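Local coordinates for lipoate-protein ligase 1 (Plasmodium falciparum, PDB 5T8U) that belongs to the lipoate-protein ligase family, pairing a lipoyl ligase A/B catalytic domain, here holding lipoic acid, with a smaller C-terminal region, at residues A[278-283]-A[293-298]. Sequence-based numbering, arbitrary orientation.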
loop_
_atom_site.group_PDB
_atom_site.type_symbol
_atom_site.label_atom_id
_atom_site.label_comp_id
_atom_site.label_asym_id
_atom_site.label_seq_id
_atom_site.Cartn_x
_atom_site.Cartn_y
_atom_site.Cartn_z
ATOM N N PHE A 278 2.078 -26.340 9.604
ATOM C CA PHE A 278 3.221 -26.733 8.795
ATOM C C PHE A 278 4.278 -27.365 9.685
ATOM O O PHE A 278 4.412 -27.017 10.863
ATOM C CB PHE A 278 3.801 -25.537 8.034
ATOM C CG PHE A 278 3.121 -25.275 6.723
ATOM C CD1 PHE A 278 3.567 -25.888 5.565
ATOM C CD2 PHE A 278 2.030 -24.425 6.647
ATOM C CE1 PHE A 278 2.941 -25.658 4.358
ATOM C CE2 PHE A 278 1.401 -24.188 5.438
ATOM C CZ PHE A 278 1.859 -24.805 4.293
ATOM N N GLN A 279 5.031 -28.301 9.105
ATOM C CA GLN A 279 6.015 -29.055 9.871
ATOM C C GLN A 279 7.095 -28.138 10.434
ATOM O O GLN A 279 7.328 -28.103 11.647
ATOM C CB GLN A 279 6.634 -30.145 8.994
ATOM C CG GLN A 279 5.645 -31.188 8.498
ATOM C CD GLN A 279 6.297 -32.231 7.613
ATOM O OE1 GLN A 279 7.506 -32.452 7.684
ATOM N NE2 GLN A 279 5.500 -32.874 6.768
ATOM N N ASN A 280 7.766 -27.386 9.564
ATOM C CA ASN A 280 8.924 -26.598 9.954
ATOM C C ASN A 280 8.670 -25.115 9.721
ATOM O O ASN A 280 7.880 -24.727 8.852
ATOM C CB ASN A 280 10.170 -27.035 9.179
ATOM C CG ASN A 280 10.367 -28.538 9.194
ATOM O OD1 ASN A 280 9.431 -29.299 8.953
ATOM N ND2 ASN A 280 11.588 -28.974 9.486
ATOM N N HIS A 281 9.368 -24.290 10.501
ATOM C CA HIS A 281 9.174 -22.843 10.479
ATOM C C HIS A 281 10.485 -22.157 10.829
ATOM O O HIS A 281 11.048 -22.407 11.899
ATOM C CB HIS A 281 8.070 -22.434 11.459
ATOM C CG HIS A 281 8.156 -21.010 11.911
ATOM N ND1 HIS A 281 8.271 -19.953 11.034
ATOM C CD2 HIS A 281 8.133 -20.468 13.152
ATOM C CE1 HIS A 281 8.320 -18.822 11.715
ATOM N NE2 HIS A 281 8.238 -19.106 13.002
ATOM N N ILE A 282 10.967 -21.295 9.931
ATOM C CA ILE A 282 12.171 -20.508 10.161
ATOM C C ILE A 282 11.808 -19.033 10.021
ATOM O O ILE A 282 10.759 -18.678 9.480
ATOM C CB ILE A 282 13.318 -20.893 9.199
ATOM C CG1 ILE A 282 12.985 -20.499 7.754
ATOM C CG2 ILE A 282 13.593 -22.395 9.295
ATOM C CD1 ILE A 282 14.130 -20.703 6.778
ATOM N N TRP A 283 12.688 -18.169 10.523
ATOM C CA TRP A 283 12.383 -16.744 10.537
ATOM C C TRP A 283 13.656 -15.942 10.764
ATOM O O TRP A 283 14.640 -16.443 11.316
ATOM C CB TRP A 283 11.347 -16.414 11.617
ATOM C CG TRP A 283 11.873 -16.553 13.015
ATOM C CD1 TRP A 283 12.186 -15.544 13.877
ATOM C CD2 TRP A 283 12.155 -17.776 13.710
ATOM N NE1 TRP A 283 12.640 -16.061 15.066
ATOM C CE2 TRP A 283 12.632 -17.429 14.988
ATOM C CE3 TRP A 283 12.048 -19.129 13.376
ATOM C CZ2 TRP A 283 13.001 -18.385 15.933
ATOM C CZ3 TRP A 283 12.417 -20.078 14.314
ATOM C CH2 TRP A 283 12.886 -19.700 15.577
ATOM N N LEU A 293 9.194 -18.359 7.064
ATOM C CA LEU A 293 8.915 -19.435 6.125
ATOM C C LEU A 293 8.358 -20.635 6.875
ATOM O O LEU A 293 8.958 -21.094 7.852
ATOM C CB LEU A 293 10.176 -19.847 5.362
ATOM C CG LEU A 293 10.376 -19.205 3.991
ATOM C CD1 LEU A 293 10.650 -17.716 4.129
ATOM C CD2 LEU A 293 11.498 -19.899 3.234
ATOM N N PHE A 294 7.213 -21.131 6.419
ATOM C CA PHE A 294 6.647 -22.388 6.886
ATOM C C PHE A 294 6.686 -23.390 5.742
ATOM O O PHE A 294 6.341 -23.051 4.607
ATOM C CB PHE A 294 5.206 -22.200 7.370
ATOM C CG PHE A 294 5.059 -21.183 8.468
ATOM C CD1 PHE A 294 4.851 -21.583 9.777
ATOM C CD2 PHE A 294 5.126 -19.829 8.189
ATOM C CE1 PHE A 294 4.714 -20.650 10.788
ATOM C CE2 PHE A 294 4.991 -18.891 9.196
ATOM C CZ PHE A 294 4.785 -19.303 10.497
ATOM N N PHE A 295 7.111 -24.618 6.028
ATOM C CA PHE A 295 7.252 -25.587 4.949
ATOM C C PHE A 295 7.155 -27.006 5.489
ATOM O O PHE A 295 7.401 -27.269 6.669
ATOM C CB PHE A 295 8.574 -25.393 4.195
ATOM C CG PHE A 295 9.798 -25.582 5.049
ATOM C CD1 PHE A 295 10.378 -24.506 5.701
ATOM C CD2 PHE A 295 10.374 -26.833 5.188
ATOM C CE1 PHE A 295 11.506 -24.678 6.481
ATOM C CE2 PHE A 295 11.502 -27.011 5.966
ATOM C CZ PHE A 295 12.069 -25.932 6.613
ATOM N N ASN A 296 6.784 -27.915 4.586
ATOM C CA ASN A 296 6.769 -29.347 4.833
ATOM C C ASN A 296 7.692 -30.029 3.834
ATOM O O ASN A 296 7.939 -29.510 2.742
ATOM C CB ASN A 296 5.352 -29.923 4.704
ATOM C CG ASN A 296 4.345 -29.195 5.567
ATOM O OD1 ASN A 296 4.689 -28.644 6.612
ATOM N ND2 ASN A 296 3.091 -29.185 5.132
ATOM N N VAL A 297 8.202 -31.198 4.214
ATOM C CA VAL A 297 9.114 -31.961 3.369
ATOM C C VAL A 297 8.714 -33.427 3.423
ATOM O O VAL A 297 8.578 -33.999 4.510
ATOM C CB VAL A 297 10.584 -31.781 3.801
ATOM C CG1 VAL A 297 11.516 -32.622 2.929
ATOM C CG2 VAL A 297 10.982 -30.311 3.736
ATOM N N SER A 298 8.521 -34.032 2.251
ATOM C CA SER A 298 8.199 -35.449 2.138
ATOM C C SER A 298 9.066 -36.056 1.049
ATOM O O SER A 298 9.046 -35.591 -0.095
ATOM C CB SER A 298 6.716 -35.656 1.819
ATOM O OG SER A 298 6.400 -35.163 0.527
#
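Asn280 and Ile282 pair with Phe295 and Leu293 as antiparallel hydrogen-bonded pairs, two backbone bonds each, flanking the non-hydrogen-bonded pair His281–Phe294, whose CA atoms are 4.4 Å apart. On the His281 face, the imidazole lies in an offset stack on the Phe294 ring, planes 7° apart and centroids 4.3 Å apart. With its CG anti to the backbone N (chi1 157°), His281 also turns ND1 toward Leu293 O, a weak bond of 3.4 Å at the imidazole edge; Trp283 CE3 lies over the other imidazole face. On the opposite face, Asn280 CB sits over the Phe295 ring, 3.7 Å from its centroid, in a CH-pi contact, while Ile282 CG2 reaches the ring edge and Ile282 CG1 packs on Leu293 CB. Just outside the paired residues, Gln279 N points at Asn296 OD1, though the modelled 2.5 Å is too short for a reliable bond; Phe278 CD1 lies beside the same amide. These strands form a beta hairpin in the C-terminal region. Strand 302-309 flanks 289-297 on its far side, Phe308 meeting Phe294, while Trp356 and Ile357 of helix 347-357 touch Ile282 and Leu293.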